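Local structure of probable FAD-dependent oxidoreductase PA4991 (Pseudomonas aeruginosa PAO1, 5EZ7) at residues Gln4-Asp9 / Pro375-Pro380; Ala199-Leu204 / Ala359-Asp364; Lys240-His245 / Lys298-Ile303. The protein binds one FAD per subunit and probably acts as an FAD-dependent oxidoreductase of the DAO family, with a physiological substrate that is still unknown. One frame throughout, in Å; residues are numbered along the deposited sequence.

Contact 1 of 3, residues Gln4-Asp9 / Pro375-Pro380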
# COMPACT_ATOMS: atom_id res chain seq x y z
N GLN A 4 7.25 -30.48 -7.15
CA GLN A 4 6.31 -31.14 -6.21
C GLN A 4 4.97 -30.41 -6.20
O GLN A 4 4.91 -29.18 -5.95
CB GLN A 4 6.93 -31.14 -4.81
CG GLN A 4 6.21 -31.96 -3.76
CD GLN A 4 6.91 -31.87 -2.39
OE1 GLN A 4 8.15 -31.92 -2.29
NE2 GLN A 4 6.13 -31.71 -1.34
N ALA A 5 3.89 -31.13 -6.48
CA ALA A 5 2.58 -30.49 -6.52
C ALA A 5 2.15 -29.99 -5.14
O ALA A 5 2.53 -30.57 -4.13
CB ALA A 5 1.54 -31.45 -7.07
N LEU A 6 1.39 -28.91 -5.10
CA LEU A 6 0.95 -28.34 -3.83
C LEU A 6 -0.56 -28.30 -3.74
O LEU A 6 -1.25 -28.30 -4.74
CB LEU A 6 1.47 -26.93 -3.63
CG LEU A 6 2.98 -26.64 -3.75
CD1 LEU A 6 3.27 -25.20 -3.31
CD2 LEU A 6 3.83 -27.60 -2.94
N SER A 7 -1.03 -28.19 -2.51
CA SER A 7 -2.44 -28.18 -2.17
C SER A 7 -2.60 -27.21 -0.98
O SER A 7 -1.85 -27.34 -0.02
CB SER A 7 -2.81 -29.63 -1.82
OG SER A 7 -4.03 -29.75 -1.15
N THR A 8 -3.48 -26.22 -1.09
CA THR A 8 -3.86 -25.36 0.04
C THR A 8 -5.34 -25.00 -0.04
O THR A 8 -6.06 -25.50 -0.90
CB THR A 8 -3.07 -23.99 0.11
OG1 THR A 8 -3.02 -23.36 -1.19
CG2 THR A 8 -1.71 -24.20 0.75
N ASP A 9 -5.75 -24.10 0.86
CA ASP A 9 -7.08 -23.55 0.86
C ASP A 9 -7.19 -22.35 -0.05
O ASP A 9 -8.04 -22.36 -0.91
CB ASP A 9 -7.53 -23.22 2.28
CG ASP A 9 -7.53 -24.47 3.21
OD1 ASP A 9 -7.98 -25.58 2.78
OD2 ASP A 9 -7.05 -24.32 4.35
N PRO A 375 6.64 -27.87 1.16
CA PRO A 375 8.11 -28.09 1.16
C PRO A 375 8.83 -26.75 1.27
O PRO A 375 8.21 -25.73 1.52
CB PRO A 375 8.36 -28.73 -0.22
CG PRO A 375 7.32 -28.12 -1.10
CD PRO A 375 6.08 -28.00 -0.21
N GLN A 376 10.14 -26.77 1.10
CA GLN A 376 10.90 -25.53 0.91
C GLN A 376 10.57 -24.99 -0.46
O GLN A 376 10.46 -25.74 -1.45
CB GLN A 376 12.41 -25.75 1.02
CG GLN A 376 12.94 -26.29 2.37
CD GLN A 376 13.03 -25.23 3.46
OE1 GLN A 376 14.13 -24.89 3.94
NE2 GLN A 376 11.87 -24.72 3.89
N LEU A 377 10.38 -23.68 -0.51
CA LEU A 377 9.98 -22.99 -1.73
C LEU A 377 10.91 -21.82 -1.96
O LEU A 377 11.39 -21.25 -1.00
CB LEU A 377 8.54 -22.49 -1.57
CG LEU A 377 7.50 -23.61 -1.41
CD1 LEU A 377 6.13 -23.03 -1.08
CD2 LEU A 377 7.38 -24.50 -2.64
N PRO A 378 11.19 -21.48 -3.24
CA PRO A 378 11.93 -20.25 -3.51
C PRO A 378 11.12 -19.02 -3.01
O PRO A 378 9.90 -18.99 -3.12
CB PRO A 378 12.14 -20.26 -5.02
CG PRO A 378 11.16 -21.24 -5.58
CD PRO A 378 10.91 -22.24 -4.49
N ARG A 379 11.82 -18.06 -2.41
CA ARG A 379 11.17 -17.00 -1.67
C ARG A 379 11.36 -15.68 -2.39
O ARG A 379 12.44 -15.39 -2.90
CB ARG A 379 11.71 -16.90 -0.26
CG ARG A 379 11.63 -18.23 0.47
CD ARG A 379 11.81 -18.07 1.96
NE ARG A 379 10.51 -18.17 2.60
CZ ARG A 379 9.93 -17.26 3.38
NH1 ARG A 379 10.52 -16.10 3.70
NH2 ARG A 379 8.72 -17.53 3.86
N PRO A 380 10.29 -14.90 -2.47
CA PRO A 380 10.43 -13.58 -3.08
C PRO A 380 11.30 -12.64 -2.20
O PRO A 380 11.34 -12.82 -0.98
CB PRO A 380 8.98 -13.08 -3.20
CG PRO A 380 8.25 -13.79 -2.12
CD PRO A 380 8.97 -15.09 -1.84
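Pro375 meets the N-terminal segment first, and it takes two partners at once. The side-chain amide of Gln4 runs beside the CB-CG-CD edge of its ring, roughly parallel to it, with Gln4 NE2 3.8 Å from Pro375 CG and Gln4 OE1 3.8 Å from Pro375 CB. The glutamine can do this because its chain is fully drawn out to CD, with CG anti to the backbone N (chi1 -171°), and the two side chains come from opposite directions. Further round the ring, Pro375 CD receives one branch of Leu6 at an oblique angle, Leu6 CD2 standing 3.6 Å from it. Two residues on, Leu377, which also leans on Arg195, turns its CD2 methyl to the second branch, 4.2 Å from Leu6 CD1. Leu6 thus forks over the loop, one methyl for each of two residues. No hydrogen bond passes between the segments, and the contact rests on apolar surface bordered at its exposed end by the glutamine amide. Beyond Leu377 the loop parts from residues 4-9: Pro378 packs on Leu173, and Pro380 reaches Glu37, an FAD-binding residue. Leu6 is meanwhile held by backbone bonds to Glu196 and Arg198, which join strand 6-7 to strand 195-198; it is an outermost strand of the four-stranded mixed sheet. A short N-terminal edge strand is here covered on one side by the loop near the C-terminus, beside the Rossmann-type FAD-binding fold of the DAO family.

Contact 2 of 3, residues Ala199-Leu204 / Ala359-Asp364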
# COMPACT_ATOMS: atom_id res chain seq x y z
N ALA A 199 -6.30 -25.30 -5.10
CA ALA A 199 -6.84 -24.43 -4.02
C ALA A 199 -8.32 -24.20 -4.15
O ALA A 199 -8.80 -24.24 -5.25
CB ALA A 199 -6.15 -23.09 -4.01
N GLN A 200 -9.00 -24.00 -3.01
CA GLN A 200 -10.47 -23.93 -2.97
C GLN A 200 -10.85 -22.64 -3.60
O GLN A 200 -11.92 -22.52 -4.21
CB GLN A 200 -11.06 -24.00 -1.55
CG GLN A 200 -10.64 -25.17 -0.69
CD GLN A 200 -11.50 -25.33 0.56
OE1 GLN A 200 -12.72 -25.54 0.46
NE2 GLN A 200 -10.88 -25.23 1.74
N ARG A 201 -9.98 -21.64 -3.43
CA ARG A 201 -10.11 -20.34 -4.12
C ARG A 201 -8.80 -19.79 -4.57
O ARG A 201 -7.78 -20.17 -4.05
CB ARG A 201 -10.75 -19.30 -3.20
CG ARG A 201 -12.19 -19.61 -2.85
CD ARG A 201 -13.11 -19.48 -4.06
NE ARG A 201 -14.52 -19.58 -3.71
CZ ARG A 201 -15.26 -20.69 -3.67
NH1 ARG A 201 -14.77 -21.90 -3.94
NH2 ARG A 201 -16.55 -20.57 -3.37
N VAL A 202 -8.86 -18.85 -5.51
CA VAL A 202 -7.70 -18.10 -6.02
C VAL A 202 -8.06 -16.61 -5.93
O VAL A 202 -9.11 -16.18 -6.45
CB VAL A 202 -7.33 -18.47 -7.49
CG1 VAL A 202 -6.13 -17.64 -7.99
CG2 VAL A 202 -7.01 -19.94 -7.62
N VAL A 203 -7.20 -15.86 -5.24
CA VAL A 203 -7.36 -14.43 -5.11
C VAL A 203 -6.26 -13.66 -5.85
O VAL A 203 -5.05 -13.87 -5.60
CB VAL A 203 -7.31 -14.00 -3.65
CG1 VAL A 203 -7.62 -12.50 -3.53
CG2 VAL A 203 -8.28 -14.82 -2.81
N LEU A 204 -6.68 -12.73 -6.70
CA LEU A 204 -5.76 -11.82 -7.43
C LEU A 204 -5.69 -10.47 -6.75
O LEU A 204 -6.62 -9.64 -6.86
CB LEU A 204 -6.20 -11.64 -8.87
CG LEU A 204 -6.47 -12.89 -9.66
CD1 LEU A 204 -6.80 -12.50 -11.09
CD2 LEU A 204 -5.27 -13.81 -9.63
N ALA A 359 -15.65 -12.40 4.11
CA ALA A 359 -17.11 -12.51 4.05
C ALA A 359 -17.61 -13.33 2.86
O ALA A 359 -18.66 -13.93 2.95
CB ALA A 359 -17.77 -11.13 4.06
N ARG A 360 -16.90 -13.34 1.74
CA ARG A 360 -17.24 -14.24 0.64
C ARG A 360 -17.01 -15.67 1.01
O ARG A 360 -17.79 -16.52 0.67
CB ARG A 360 -16.42 -13.95 -0.60
CG ARG A 360 -16.84 -12.64 -1.24
CD ARG A 360 -17.90 -12.80 -2.31
NE ARG A 360 -19.26 -13.00 -1.78
CZ ARG A 360 -20.05 -14.06 -1.99
NH1 ARG A 360 -19.68 -15.12 -2.72
NH2 ARG A 360 -21.26 -14.07 -1.43
N LEU A 361 -15.89 -15.93 1.69
CA LEU A 361 -15.52 -17.26 2.11
C LEU A 361 -16.52 -17.75 3.14
O LEU A 361 -17.01 -18.86 3.05
CB LEU A 361 -14.13 -17.29 2.73
CG LEU A 361 -12.97 -16.86 1.84
CD1 LEU A 361 -11.67 -16.88 2.64
CD2 LEU A 361 -12.86 -17.76 0.63
N GLU A 362 -16.77 -16.90 4.12
CA GLU A 362 -17.80 -17.07 5.11
C GLU A 362 -19.20 -17.34 4.48
O GLU A 362 -19.85 -18.33 4.85
CB GLU A 362 -17.80 -15.81 6.01
CG GLU A 362 -18.97 -15.62 6.95
CD GLU A 362 -19.38 -16.90 7.67
OE1 GLU A 362 -18.46 -17.64 8.15
OE2 GLU A 362 -20.61 -17.19 7.73
N GLU A 363 -19.66 -16.50 3.56
CA GLU A 363 -20.96 -16.73 2.93
C GLU A 363 -21.00 -18.04 2.10
O GLU A 363 -22.01 -18.74 2.08
CB GLU A 363 -21.42 -15.53 2.10
CG GLU A 363 -22.84 -15.79 1.54
CD GLU A 363 -23.57 -14.57 0.99
OE1 GLU A 363 -22.95 -13.48 0.87
OE2 GLU A 363 -24.77 -14.74 0.67
N ASP A 364 -19.90 -18.34 1.42
CA ASP A 364 -19.83 -19.51 0.55
C ASP A 364 -19.57 -20.81 1.28
O ASP A 364 -19.70 -21.89 0.69
CB ASP A 364 -18.79 -19.31 -0.56
CG ASP A 364 -19.34 -18.50 -1.75
OD1 ASP A 364 -20.51 -18.01 -1.68
OD2 ASP A 364 -18.58 -18.36 -2.75
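Arg201 touches helix 350-364 twice, once with its aliphatic part and once with its charge. The closely packed half is apolar: Arg201 CG lies 4.0 Å from Leu361 CD2, the two side chains sliding past each other in opposite directions, and the buried leucine also packs on Leu26 of helix 17-28. The looser, exposed half is ionic. A bend at chi2 (-68°) swings the guanidinium round, and Arg201 NH2 forms a salt bridge with Asp364 OD2 over 3.1 Å. The oxygen lies in the guanidinium plane but is met on its anti side, 26° out of the carboxylate plane, the two planes standing 68° apart. Rotation of the guanidinium is further fixed by Arg201 NH1, which bonds to Gln200 O at 2.9 Å. Arg360 extends this into a four-residue salt-bridge network, its NH1 bonding weakly to Asp364 OD1 and its NH2, also weakly, to Glu363 OE1. The carboxylate of Asp364 therefore sits between two arginines, which would probably favour its ionised form. Arg360 is paired with Glu335 as well. Strand 201-204 runs between strands 10-13 and 339-343 in the six-stranded sheet, and the contact holds residues 361-364 of the helix against Arg201 of the strand.

Contact 3 of 3, residues Lys240-His245 / Lys298-Ile303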
# COMPACT_ATOMS: atom_id res chain seq x y z
N LYS A 240 13.68 18.55 8.76
CA LYS A 240 13.09 18.26 10.04
C LYS A 240 11.81 17.47 9.76
O LYS A 240 11.15 17.68 8.73
CB LYS A 240 12.81 19.54 10.81
CG LYS A 240 14.07 20.35 11.09
CD LYS A 240 13.91 21.28 12.27
CE LYS A 240 15.15 22.13 12.57
NZ LYS A 240 15.17 23.41 11.77
N PRO A 241 11.48 16.53 10.67
CA PRO A 241 10.31 15.67 10.42
C PRO A 241 8.98 16.48 10.24
O PRO A 241 8.73 17.47 10.94
CB PRO A 241 10.24 14.76 11.63
CG PRO A 241 11.49 14.98 12.41
CD PRO A 241 12.16 16.23 11.95
N LEU A 242 8.18 16.01 9.29
CA LEU A 242 6.96 16.59 8.90
C LEU A 242 6.07 15.55 8.19
O LEU A 242 6.53 14.80 7.26
CB LEU A 242 7.27 17.69 7.92
CG LEU A 242 6.09 18.45 7.33
CD1 LEU A 242 5.16 19.03 8.42
CD2 LEU A 242 6.69 19.50 6.45
N TYR A 243 4.81 15.52 8.61
CA TYR A 243 3.79 14.61 8.03
C TYR A 243 2.50 15.43 7.91
O TYR A 243 1.83 15.65 8.92
CB TYR A 243 3.60 13.38 8.92
CG TYR A 243 4.91 12.66 9.16
CD1 TYR A 243 5.79 13.06 10.18
CD2 TYR A 243 5.30 11.62 8.34
CE1 TYR A 243 7.00 12.40 10.36
CE2 TYR A 243 6.51 10.98 8.52
CZ TYR A 243 7.35 11.37 9.51
OH TYR A 243 8.55 10.70 9.62
N ALA A 244 2.17 15.92 6.72
CA ALA A 244 1.10 16.90 6.62
C ALA A 244 0.49 17.06 5.23
O ALA A 244 1.18 16.90 4.24
CB ALA A 244 1.61 18.25 7.13
N HIS A 245 -0.80 17.35 5.19
CA HIS A 245 -1.46 17.85 3.99
C HIS A 245 -1.46 19.40 4.07
O HIS A 245 -1.96 19.93 5.04
CB HIS A 245 -2.91 17.41 3.93
CG HIS A 245 -3.12 15.93 3.96
ND1 HIS A 245 -2.57 15.08 3.02
CD2 HIS A 245 -3.91 15.17 4.75
CE1 HIS A 245 -2.97 13.84 3.28
NE2 HIS A 245 -3.77 13.87 4.33
N LYS A 298 8.26 28.71 -0.46
CA LYS A 298 7.11 29.45 0.08
C LYS A 298 6.60 28.93 1.40
O LYS A 298 6.26 29.72 2.28
CB LYS A 298 5.92 29.44 -0.88
CG LYS A 298 6.18 30.21 -2.15
CD LYS A 298 4.89 30.77 -2.72
CE LYS A 298 4.93 30.75 -4.24
NZ LYS A 298 3.65 31.30 -4.76
N LEU A 299 6.48 27.61 1.51
CA LEU A 299 5.80 27.00 2.61
C LEU A 299 6.68 26.75 3.82
O LEU A 299 6.20 26.80 4.93
CB LEU A 299 5.17 25.66 2.14
CG LEU A 299 4.14 25.80 1.00
CD1 LEU A 299 3.58 24.43 0.63
CD2 LEU A 299 3.00 26.75 1.32
N LEU A 300 7.96 26.42 3.58
CA LEU A 300 8.95 26.08 4.61
C LEU A 300 10.29 26.82 4.36
O LEU A 300 11.34 26.23 4.30
CB LEU A 300 9.17 24.57 4.60
CG LEU A 300 7.94 23.75 5.01
CD1 LEU A 300 8.08 22.29 4.60
CD2 LEU A 300 7.69 23.84 6.49
N PRO A 301 10.26 28.13 4.22
CA PRO A 301 11.51 28.87 3.93
C PRO A 301 12.66 28.77 4.98
O PRO A 301 13.79 29.03 4.65
CB PRO A 301 11.04 30.32 3.85
CG PRO A 301 9.76 30.36 4.63
CD PRO A 301 9.12 29.03 4.50
N TRP A 302 12.35 28.36 6.21
CA TRP A 302 13.34 28.26 7.29
C TRP A 302 14.22 27.01 7.18
O TRP A 302 15.13 26.85 7.96
CB TRP A 302 12.67 28.35 8.68
CG TRP A 302 11.44 27.51 8.85
CD1 TRP A 302 11.37 26.21 9.30
CD2 TRP A 302 10.10 27.87 8.50
NE1 TRP A 302 10.07 25.77 9.29
CE2 TRP A 302 9.27 26.77 8.81
CE3 TRP A 302 9.51 29.03 7.98
CZ2 TRP A 302 7.88 26.78 8.61
CZ3 TRP A 302 8.12 29.04 7.77
CH2 TRP A 302 7.33 27.93 8.08
N ILE A 303 13.91 26.11 6.24
CA ILE A 303 14.72 24.93 5.94
C ILE A 303 15.56 25.11 4.65
O ILE A 303 15.02 25.08 3.55
CB ILE A 303 13.81 23.67 5.76
CG1 ILE A 303 12.91 23.42 6.98
CG2 ILE A 303 14.64 22.41 5.51
CD1 ILE A 303 13.63 23.12 8.28
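Mainly apolar, largely buried side-chain packing sets Leu242 and Lys240 on Leu300 and Ile303, beside the eight-stranded mixed sheet that holds strand 244-246; it joins the approach to that strand to the turn that follows helix 285-299. The two leucines reach toward each other tip to tip, Leu242 CD2 lying 3.6 Å from Leu300 CD1. CG of Leu242 lies opposite the backbone N (chi1 179°), which sends the side chain towards residues 298-303. Leu300 stands where the helix ends, and a type I beta turn from Leu300 to Ile303, closed by a backbone bond from Ile303 N to Leu300 O of 3.2 Å, brings both residues round to the same partner segment. Here Ile303 CD1 meets the lysine chain at a slant, 4.0 Å from Lys240 CG and 3.8 Å from Lys240 NZ. The lysine is extended until a bend at chi4 (87°) turns its ammonium toward this methyl. Around the pair, Leu300 also packs on Trp104 of strand 102-105, while Leu242 rests on Val257 and Ala137. Backbone polar atoms find partners elsewhere: Lys240 O accepts from Trp269 NE1, and Leu242 O from Thr259 OG1. With no hydrogen bond or ion pair across it, the contact relies on the fit of methyl groups; the lysine contributes its CG methylene and its ammonium, which has no opposite charge in the other segment.

In the fold
Contacts 1 and 2 belong to the same end of the molecule and touch, since Asp9 O probably accepts hydrogen bonds from the backbone N atoms of Gln200 and Arg201. Contact 3 lies on the opposite side of the chain's centre, its nearest atoms about 26 Å from either. The chemistry follows place. Contact 3 is the most buried, and contact 1 mixes a buried leucine with exposed surface; neither carries a hydrogen bond between its segments. Contact 2 alone adds a salt bridge, at the exposed Asp364. Contact 1 brings the N-terminal segment to the loop near the C-terminus, contact 2 joins a strand of the six-stranded sheet to helix 350-364, and contact 3 links two loop regions.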